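Local atomic coordinates of cerato-platanin-like protein (Moniliophthora perniciosa, PDB entry 3SUK), a protein that is a secreted fungal cerato-platanin with a double-psi beta-barrel, of unknown precise function. Residues T43-G48 / M97-N102; N20-S25 / P36-V41; N88-A93 / I111-Q116. All blocks are in the same frame, centred on the assembly; numbering follows the deposited sequence.

Contact 1: T43-G48 / M97-N102; sequences TFPHIG and MDELTN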
loop_
_atom_site.group_PDB
_atom_site.type_symbol
_atom_site.label_atom_id
_atom_site.label_comp_id
_atom_site.label_asym_id
_atom_site.label_seq_id
_atom_site.Cartn_x
_atom_site.Cartn_y
_atom_site.Cartn_z
ATOM N N THR A 43 -9.232 -2.732 1.951
ATOM C CA THR A 43 -8.455 -2.182 3.055
ATOM C C THR A 43 -8.327 -0.648 2.970
ATOM O O THR A 43 -7.661 -0.064 3.746
ATOM C CB THR A 43 -7.056 -2.821 3.050
ATOM O OG1 THR A 43 -6.479 -2.602 1.776
ATOM C CG2 THR A 43 -7.146 -4.338 3.255
ATOM N N PHE A 44 -8.971 -0.015 2.008
ATOM C CA PHE A 44 -8.736 1.402 1.790
ATOM C C PHE A 44 -9.009 2.140 3.107
ATOM O O PHE A 44 -9.993 1.888 3.747
ATOM C CB PHE A 44 -9.695 1.963 0.716
ATOM C CG PHE A 44 -9.503 3.445 0.463
ATOM C CD1 PHE A 44 -8.588 3.868 -0.447
ATOM C CD2 PHE A 44 -10.223 4.391 1.163
ATOM C CE1 PHE A 44 -8.382 5.198 -0.687
ATOM C CE2 PHE A 44 -10.023 5.722 0.915
ATOM C CZ PHE A 44 -9.094 6.108 -0.017
ATOM N N PRO A 45 -8.153 3.069 3.503
ATOM C CA PRO A 45 -7.081 3.700 2.718
ATOM C C PRO A 45 -5.733 3.011 2.894
ATOM O O PRO A 45 -4.746 3.611 2.597
ATOM C CB PRO A 45 -7.011 5.095 3.336
ATOM C CG PRO A 45 -7.259 4.839 4.774
ATOM C CD PRO A 45 -8.339 3.740 4.791
ATOM N N HIS A 46 -5.736 1.774 3.359
ATOM C CA HIS A 46 -4.482 1.031 3.467
ATOM C C HIS A 46 -4.149 0.450 2.095
ATOM O O HIS A 46 -4.333 -0.703 1.833
ATOM C CB HIS A 46 -4.585 -0.109 4.485
ATOM C CG HIS A 46 -4.929 0.326 5.873
ATOM N ND1 HIS A 46 -5.207 -0.562 6.881
ATOM C CD2 HIS A 46 -5.046 1.554 6.410
ATOM C CE1 HIS A 46 -5.497 0.106 7.979
ATOM N NE2 HIS A 46 -5.400 1.392 7.725
ATOM N N ILE A 47 -3.666 1.327 1.229
ATOM C CA ILE A 47 -3.271 0.950 -0.121
ATOM C C ILE A 47 -2.003 1.707 -0.499
ATOM O O ILE A 47 -1.704 2.720 0.089
ATOM C CB ILE A 47 -4.358 1.238 -1.171
ATOM C CG1 ILE A 47 -4.718 2.719 -1.173
ATOM C CG2 ILE A 47 -5.604 0.352 -0.973
ATOM C CD1 ILE A 47 -5.410 3.202 -2.423
ATOM N N GLY A 48 -1.270 1.171 -1.457
ATOM C CA GLY A 48 -0.079 1.848 -1.913
ATOM C C GLY A 48 0.674 1.138 -3.013
ATOM O O GLY A 48 0.294 0.105 -3.489
ATOM N N MET A 97 -0.017 5.894 6.379
ATOM C CA MET A 97 1.191 6.238 7.095
ATOM C C MET A 97 0.839 6.929 8.409
ATOM O O MET A 97 1.497 6.721 9.384
ATOM C CB MET A 97 2.151 7.071 6.257
ATOM C CG MET A 97 3.474 7.237 6.910
ATOM S SD MET A 97 4.652 8.082 5.822
ATOM C CE MET A 97 6.131 8.108 6.824
ATOM N N ASP A 98 -0.197 7.757 8.403
ATOM C CA ASP A 98 -0.589 8.372 9.654
ATOM C C ASP A 98 -1.059 7.334 10.684
ATOM O O ASP A 98 -0.729 7.438 11.825
ATOM C CB ASP A 98 -1.641 9.458 9.414
ATOM C CG ASP A 98 -1.033 10.803 9.050
ATOM O OD1 ASP A 98 -0.027 11.171 9.611
ATOM O OD2 ASP A 98 -1.613 11.472 8.176
ATOM N N GLU A 99 -1.791 6.343 10.252
ATOM C CA GLU A 99 -2.243 5.290 11.157
ATOM C C GLU A 99 -1.043 4.496 11.714
ATOM O O GLU A 99 -0.990 4.171 12.867
ATOM C CB GLU A 99 -3.246 4.388 10.466
ATOM C CG GLU A 99 -4.594 5.030 10.256
ATOM C CD GLU A 99 -5.491 4.142 9.434
ATOM O OE1 GLU A 99 -5.756 3.031 9.901
ATOM O OE2 GLU A 99 -5.979 4.591 8.370
ATOM N N LEU A 100 -0.066 4.250 10.868
ATOM C CA LEU A 100 1.137 3.524 11.196
ATOM C C LEU A 100 1.970 4.244 12.200
ATOM O O LEU A 100 2.723 3.636 12.880
ATOM C CB LEU A 100 1.930 3.243 9.932
ATOM C CG LEU A 100 2.963 2.160 9.942
ATOM C CD1 LEU A 100 2.375 0.805 10.372
ATOM C CD2 LEU A 100 3.512 2.020 8.566
ATOM N N THR A 101 1.882 5.568 12.227
ATOM C CA THR A 101 2.777 6.419 12.982
ATOM C C THR A 101 2.079 7.309 14.039
ATOM O O THR A 101 2.693 8.174 14.539
ATOM C CB THR A 101 3.599 7.363 12.049
ATOM O OG1 THR A 101 2.699 8.221 11.344
ATOM C CG2 THR A 101 4.410 6.621 11.063
ATOM N N ASN A 102 0.834 7.009 14.371
ATOM C CA ASN A 102 0.015 7.803 15.277
ATOM C C ASN A 102 -0.107 9.259 14.830
ATOM O O ASN A 102 -0.047 10.119 15.612
ATOM C CB ASN A 102 0.520 7.714 16.746
ATOM C CG ASN A 102 -0.486 8.217 17.755
ATOM O OD1 ASN A 102 -1.645 7.930 17.682
ATOM N ND2 ASN A 102 0.001 8.918 18.730
#
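His46 and Glu99 form a His-carboxylate hydrogen bond on the surface of this double-psi beta-barrel. The bond joins the turn that leads into strand 47-50 to the last turns of helix 94-101. His46 NE2 donates to Glu99 OE1 over 2.7 Å, and the N-H...O angle of 162° makes the bond fairly straight. The acceptor lies in the plane of the imidazole, at the ring edge. At the carboxylate the approach differs: NE2 reaches OE1 from above the carboxylate plane, and the two planes are 50° apart. The Glu99 side chain is extended beyond CG (chi2 174°), and this carries the carboxylate from the helix to the ring. The second ring nitrogen, His46 ND1, makes a weak hydrogen bond to Asn79 O, so both ring nitrogens have partners. A leucine in place of His46 would probably leave Glu99 OE1 without this donor and the helix without its polar tie to the turn. The turn has bonds of its own. His46 is the centre of an inverse gamma turn, with a weak bond from Ile47 N to Pro45 O. His46 N donates to Thr43 O, and Thr43 OG1 donates to His46 O at 2.9 Å. One van der Waals contact backs the bond across the segments. Pro45, which follows a cis peptide bond, crosses the Glu99 side chain at about a right angle and places CG 3.8 Å from Glu99 OE2.

Contact 2: N20-S25 / P36-V41; sequences NTVACS and PTFGSV
Phe38 meets Thr21 and Val22 where two parts of the long loop between strands 4-8 and 47-50 fold together beside the double-psi beta-barrel. Phe38 opens a 3-10 turn, residues 38-40. Its side chain can be followed outward. CB packs on Ile47 CD1 at 3.6 Å, against the strand that follows the loop. CG lies anti to the carbonyl carbon (chi1 -68°), which turns the ring toward segment 20-25. The far end of the ring does the touching there. Phe38 CE1 is 3.8 Å from Val22 CG1, and CZ lies at the same distance from that methyl. The methyl meets the ring obliquely, in an apolar contact between two buried side chains. Thr21 comes to the same end of the ring, its side chain crossing that of Phe38 at about a right angle. Its OG1 is hydrogen-bonded to Ser18 O, and it also rests against the ring. Ile83 also touches Phe38, so the Phe38 side chain links the loop to strand 74-83. Next to Phe38 the backbone is held by an ST motif at Thr37: its OG1 accepts from Ser40 N. In return Ser40 OG donates to Thr37 O at 2.7 Å, in the carbonyl plane and on a lone pair. In the other segment, Cys24 forms a disulfide with Cys61. The nearest approach of the contact is Thr21 OG1 to Phe38 CZ, 3.6 Å.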
loop_
_atom_site.group_PDB
_atom_site.type_symbol
_atom_site.label_atom_id
_atom_site.label_comp_id
_atom_site.label_asym_id
_atom_site.label_seq_id
_atom_site.Cartn_x
_atom_site.Cartn_y
_atom_site.Cartn_z
ATOM N N ASN A 20 -7.208 2.274 -13.187
ATOM C CA ASN A 20 -6.602 2.408 -14.495
ATOM C C ASN A 20 -5.422 3.367 -14.551
ATOM O O ASN A 20 -4.733 3.412 -15.515
ATOM C CB ASN A 20 -7.658 2.722 -15.555
ATOM C CG ASN A 20 -8.562 1.553 -15.774
ATOM O OD1 ASN A 20 -8.139 0.432 -15.803
ATOM N ND2 ASN A 20 -9.822 1.835 -15.853
ATOM N N THR A 21 -5.202 4.082 -13.461
ATOM C CA THR A 21 -4.105 5.045 -13.330
ATOM C C THR A 21 -2.825 4.446 -12.720
ATOM O O THR A 21 -1.845 5.122 -12.636
ATOM C CB THR A 21 -4.474 6.297 -12.454
ATOM O OG1 THR A 21 -4.710 5.903 -11.103
ATOM C CG2 THR A 21 -5.706 7.048 -12.974
ATOM N N VAL A 22 -2.850 3.166 -12.348
ATOM C CA VAL A 22 -1.718 2.512 -11.711
ATOM C C VAL A 22 -1.258 1.321 -12.532
ATOM O O VAL A 22 -1.866 0.965 -13.464
ATOM C CB VAL A 22 -2.029 2.082 -10.224
ATOM C CG1 VAL A 22 -2.371 3.278 -9.398
ATOM C CG2 VAL A 22 -3.240 1.146 -10.204
ATOM N N ALA A 23 -0.144 0.738 -12.156
ATOM C CA ALA A 23 0.438 -0.353 -12.861
ATOM C C ALA A 23 -0.506 -1.568 -12.921
ATOM O O ALA A 23 -0.499 -2.260 -13.887
ATOM C CB ALA A 23 1.727 -0.733 -12.212
ATOM N N CYS A 24 -1.252 -1.788 -11.847
ATOM C CA CYS A 24 -2.153 -2.941 -11.718
ATOM C C CYS A 24 -3.562 -2.667 -12.240
ATOM O O CYS A 24 -4.514 -2.875 -11.590
ATOM C CB CYS A 24 -2.212 -3.448 -10.270
ATOM S SG CYS A 24 -0.526 -3.851 -9.572
ATOM N N SER A 25 -3.578 -2.227 -13.486
ATOM C CA SER A 25 -4.800 -1.841 -14.134
ATOM C C SER A 25 -5.425 -3.055 -14.863
ATOM O O SER A 25 -6.223 -3.723 -14.309
ATOM C CB SER A 25 -4.463 -0.689 -15.114
ATOM O OG SER A 25 -3.475 -1.013 -16.035
ATOM N N PRO A 36 -12.443 -1.224 -9.255
ATOM C CA PRO A 36 -12.340 -0.130 -10.239
ATOM C C PRO A 36 -11.741 1.183 -9.704
ATOM O O PRO A 36 -11.164 1.948 -10.419
ATOM C CB PRO A 36 -13.788 0.058 -10.753
ATOM C CG PRO A 36 -14.482 -1.160 -10.461
ATOM C CD PRO A 36 -13.803 -1.775 -9.193
ATOM N N THR A 37 -11.911 1.399 -8.422
ATOM C CA THR A 37 -11.409 2.583 -7.760
ATOM C C THR A 37 -10.569 2.255 -6.501
ATOM O O THR A 37 -10.746 1.230 -5.892
ATOM C CB THR A 37 -12.547 3.509 -7.271
ATOM O OG1 THR A 37 -13.325 2.824 -6.313
ATOM C CG2 THR A 37 -13.429 4.029 -8.412
ATOM N N PHE A 38 -9.729 3.204 -6.123
ATOM C CA PHE A 38 -8.870 3.035 -4.961
ATOM C C PHE A 38 -9.761 2.751 -3.744
ATOM O O PHE A 38 -9.485 1.867 -2.975
ATOM C CB PHE A 38 -8.039 4.296 -4.696
ATOM C CG PHE A 38 -6.998 4.598 -5.732
ATOM C CD1 PHE A 38 -6.633 3.677 -6.683
ATOM C CD2 PHE A 38 -6.374 5.809 -5.714
ATOM C CE1 PHE A 38 -5.673 3.992 -7.581
ATOM C CE2 PHE A 38 -5.434 6.123 -6.600
ATOM C CZ PHE A 38 -5.075 5.222 -7.553
ATOM N N GLY A 39 -10.864 3.474 -3.623
ATOM C CA GLY A 39 -11.744 3.341 -2.472
ATOM C C GLY A 39 -12.439 1.980 -2.372
ATOM O O GLY A 39 -12.852 1.583 -1.340
ATOM N N SER A 40 -12.595 1.298 -3.480
ATOM C CA SER A 40 -13.123 -0.052 -3.503
ATOM C C SER A 40 -12.204 -1.183 -2.986
ATOM O O SER A 40 -12.650 -2.257 -2.712
ATOM C CB SER A 40 -13.671 -0.393 -4.896
ATOM O OG SER A 40 -12.654 -0.682 -5.813
ATOM N N VAL A 41 -10.904 -0.928 -2.916
ATOM C CA VAL A 41 -10.033 -1.922 -2.366
ATOM C C VAL A 41 -10.471 -2.117 -0.892
ATOM O O VAL A 41 -10.652 -1.178 -0.204
ATOM C CB VAL A 41 -8.584 -1.441 -2.454
ATOM C CG1 VAL A 41 -7.688 -2.515 -1.873
ATOM C CG2 VAL A 41 -8.202 -1.153 -3.950
#

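Contact 3: N88-A93 / I111-Q116; sequences NGFNVA and IDVQSQ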
loop_
_atom_site.group_PDB
_atom_site.type_symbol
_atom_site.label_atom_id
_atom_site.label_comp_id
_atom_site.label_asym_id
_atom_site.label_seq_id
_atom_site.Cartn_x
_atom_site.Cartn_y
_atom_site.Cartn_z
ATOM N N ASN A 88 11.232 1.993 -4.538
ATOM C CA ASN A 88 11.974 1.547 -3.358
ATOM C C ASN A 88 11.066 1.350 -2.129
ATOM O O ASN A 88 10.756 2.295 -1.481
ATOM C CB ASN A 88 13.062 2.615 -3.077
ATOM C CG ASN A 88 13.852 2.380 -1.847
ATOM O OD1 ASN A 88 14.041 1.305 -1.423
ATOM N ND2 ASN A 88 14.400 3.443 -1.337
ATOM N N GLY A 89 10.755 0.123 -1.790
ATOM C CA GLY A 89 9.790 -0.153 -0.731
ATOM C C GLY A 89 8.359 0.301 -1.025
ATOM O O GLY A 89 7.882 0.078 -2.100
ATOM N N PHE A 90 7.739 0.955 -0.060
ATOM C CA PHE A 90 6.323 1.319 -0.185
ATOM C C PHE A 90 6.102 2.820 -0.328
ATOM O O PHE A 90 6.689 3.606 0.373
ATOM C CB PHE A 90 5.503 0.894 1.065
ATOM C CG PHE A 90 5.393 -0.585 1.287
ATOM C CD1 PHE A 90 4.468 -1.308 0.594
ATOM C CD2 PHE A 90 6.140 -1.224 2.273
ATOM C CE1 PHE A 90 4.349 -2.638 0.803
ATOM C CE2 PHE A 90 6.017 -2.580 2.474
ATOM C CZ PHE A 90 5.084 -3.257 1.737
ATOM N N ASN A 91 5.208 3.183 -1.227
ATOM C CA ASN A 91 4.622 4.508 -1.229
ATOM C C ASN A 91 3.115 4.361 -0.958
ATOM O O ASN A 91 2.402 3.903 -1.760
ATOM C CB ASN A 91 4.773 5.208 -2.587
ATOM C CG ASN A 91 6.177 5.177 -3.154
ATOM O OD1 ASN A 91 7.159 5.123 -2.479
ATOM N ND2 ASN A 91 6.224 5.216 -4.445
ATOM N N VAL A 92 2.692 4.824 0.205
ATOM C CA VAL A 92 1.330 4.576 0.682
ATOM C C VAL A 92 0.487 5.830 0.841
ATOM O O VAL A 92 0.972 6.888 0.846
ATOM C CB VAL A 92 1.321 3.742 2.019
ATOM C CG1 VAL A 92 2.159 2.445 1.818
ATOM C CG2 VAL A 92 1.795 4.583 3.224
ATOM N N ALA A 93 -0.816 5.646 0.994
ATOM C CA ALA A 93 -1.673 6.807 1.239
ATOM C C ALA A 93 -1.190 7.474 2.529
ATOM O O ALA A 93 -0.807 6.831 3.454
ATOM C CB ALA A 93 -3.130 6.364 1.370
ATOM N N ILE A 111 10.240 6.583 6.535
ATOM C CA ILE A 111 10.547 5.724 7.663
ATOM C C ILE A 111 10.987 4.331 7.202
ATOM O O ILE A 111 10.820 3.959 6.054
ATOM C CB ILE A 111 9.369 5.616 8.640
ATOM C CG1 ILE A 111 8.210 4.873 7.957
ATOM C CG2 ILE A 111 9.016 6.991 9.233
ATOM C CD1 ILE A 111 7.006 4.634 8.800
ATOM N N ASP A 112 11.596 3.588 8.103
ATOM C CA ASP A 112 11.923 2.190 7.874
ATOM C C ASP A 112 10.889 1.337 8.598
ATOM O O ASP A 112 10.674 1.518 9.736
ATOM C CB ASP A 112 13.314 1.870 8.415
ATOM C CG ASP A 112 14.367 2.479 7.610
ATOM O OD1 ASP A 112 14.179 2.644 6.446
ATOM O OD2 ASP A 112 15.400 2.783 8.172
ATOM N N VAL A 113 10.262 0.430 7.881
ATOM C CA VAL A 113 9.245 -0.423 8.474
ATOM C C VAL A 113 9.604 -1.886 8.350
ATOM O O VAL A 113 10.484 -2.220 7.655
ATOM C CB VAL A 113 7.849 -0.180 7.852
ATOM C CG1 VAL A 113 7.449 1.275 8.042
ATOM C CG2 VAL A 113 7.803 -0.572 6.330
ATOM N N GLN A 114 8.941 -2.706 9.129
ATOM C CA GLN A 114 8.982 -4.128 8.949
ATOM C C GLN A 114 7.745 -4.543 8.129
ATOM O O GLN A 114 6.673 -4.055 8.329
ATOM C CB GLN A 114 9.021 -4.848 10.297
ATOM C CG GLN A 114 10.329 -4.712 11.022
ATOM C CD GLN A 114 11.462 -5.407 10.331
ATOM O OE1 GLN A 114 11.351 -6.532 9.936
ATOM N NE2 GLN A 114 12.567 -4.719 10.192
ATOM N N SER A 115 7.969 -5.380 7.147
ATOM C CA SER A 115 6.903 -5.803 6.267
ATOM C C SER A 115 6.931 -7.332 6.123
ATOM O O SER A 115 7.963 -7.934 5.923
ATOM C CB SER A 115 7.083 -5.128 4.901
ATOM O OG SER A 115 6.136 -5.623 3.969
ATOM N N GLN A 116 5.748 -7.909 6.226
ATOM C CA GLN A 116 5.554 -9.322 6.036
ATOM C C GLN A 116 4.360 -9.537 5.101
ATOM O O GLN A 116 3.279 -9.214 5.487
ATOM C CB GLN A 116 5.232 -9.951 7.406
ATOM C CG GLN A 116 5.078 -11.429 7.387
ATOM C CD GLN A 116 6.196 -12.100 6.604
ATOM O OE1 GLN A 116 7.338 -12.112 7.031
ATOM N NE2 GLN A 116 5.878 -12.625 5.452
#
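Two strands of the double-psi beta-barrel, 90-92 and 110-118, meet here through the buried side chains of Phe90 and Val113 and through Ser115. The two strands are not neighbours in the sheet. They are bridged by side chains alone, and Phe90 does the reaching. Ser115 meets the ring at its edge. With chi1 at 174°, its OG stands opposite its own backbone N and comes up to the rim of the ring. This OG lies near the ring plane, 3.4 Å from Phe90 CE2 and equally far from CZ. CB of Ser115 is in the ring plane too, 3.7 Å from Phe90 CE2. The serine oxygen thus faces the rim of the ring, where the C-H groups point. Val113 adds a looser apolar contact from an oblique direction. Other residues also touch Phe90. Tyr65 packs against its ring edge-to-face, and Ile67 and Val4 are in contact with the side chain. Val113 touches Ile67 and Val4 as well, and it reaches Leu100 of helix 94-101. The contact therefore joins side chains from four strands and the helix. On the Val113 side the closest pair is Phe90 CD2 and Val113 CG2, 4.4 Å apart.

In the fold
From the N terminus, strand 4-8 leads into the long loop where contact 2 forms. Contact 2 closes a short loop, with ten residues between its segments, before contact 1 opens. The two adjoin: Phe44 and Ile47 pack on Phe38, Gly39 and Val41. Contact 1 then spans strands 64-71, 74-83 and 90-92 to reach helix 94-101. Contact 3 opens within that span and closes beyond it, so contacts 1 and 3 cross. Strands 47-50 and 90-92 are sheet neighbours. Contacts 2 and 3 do not touch. Contact 2 holds together the loop before strand 47-50, contact 1 fixes helix 94-101 to the turn leading into that strand, and contact 3 joins strands 90-92 and 110-118.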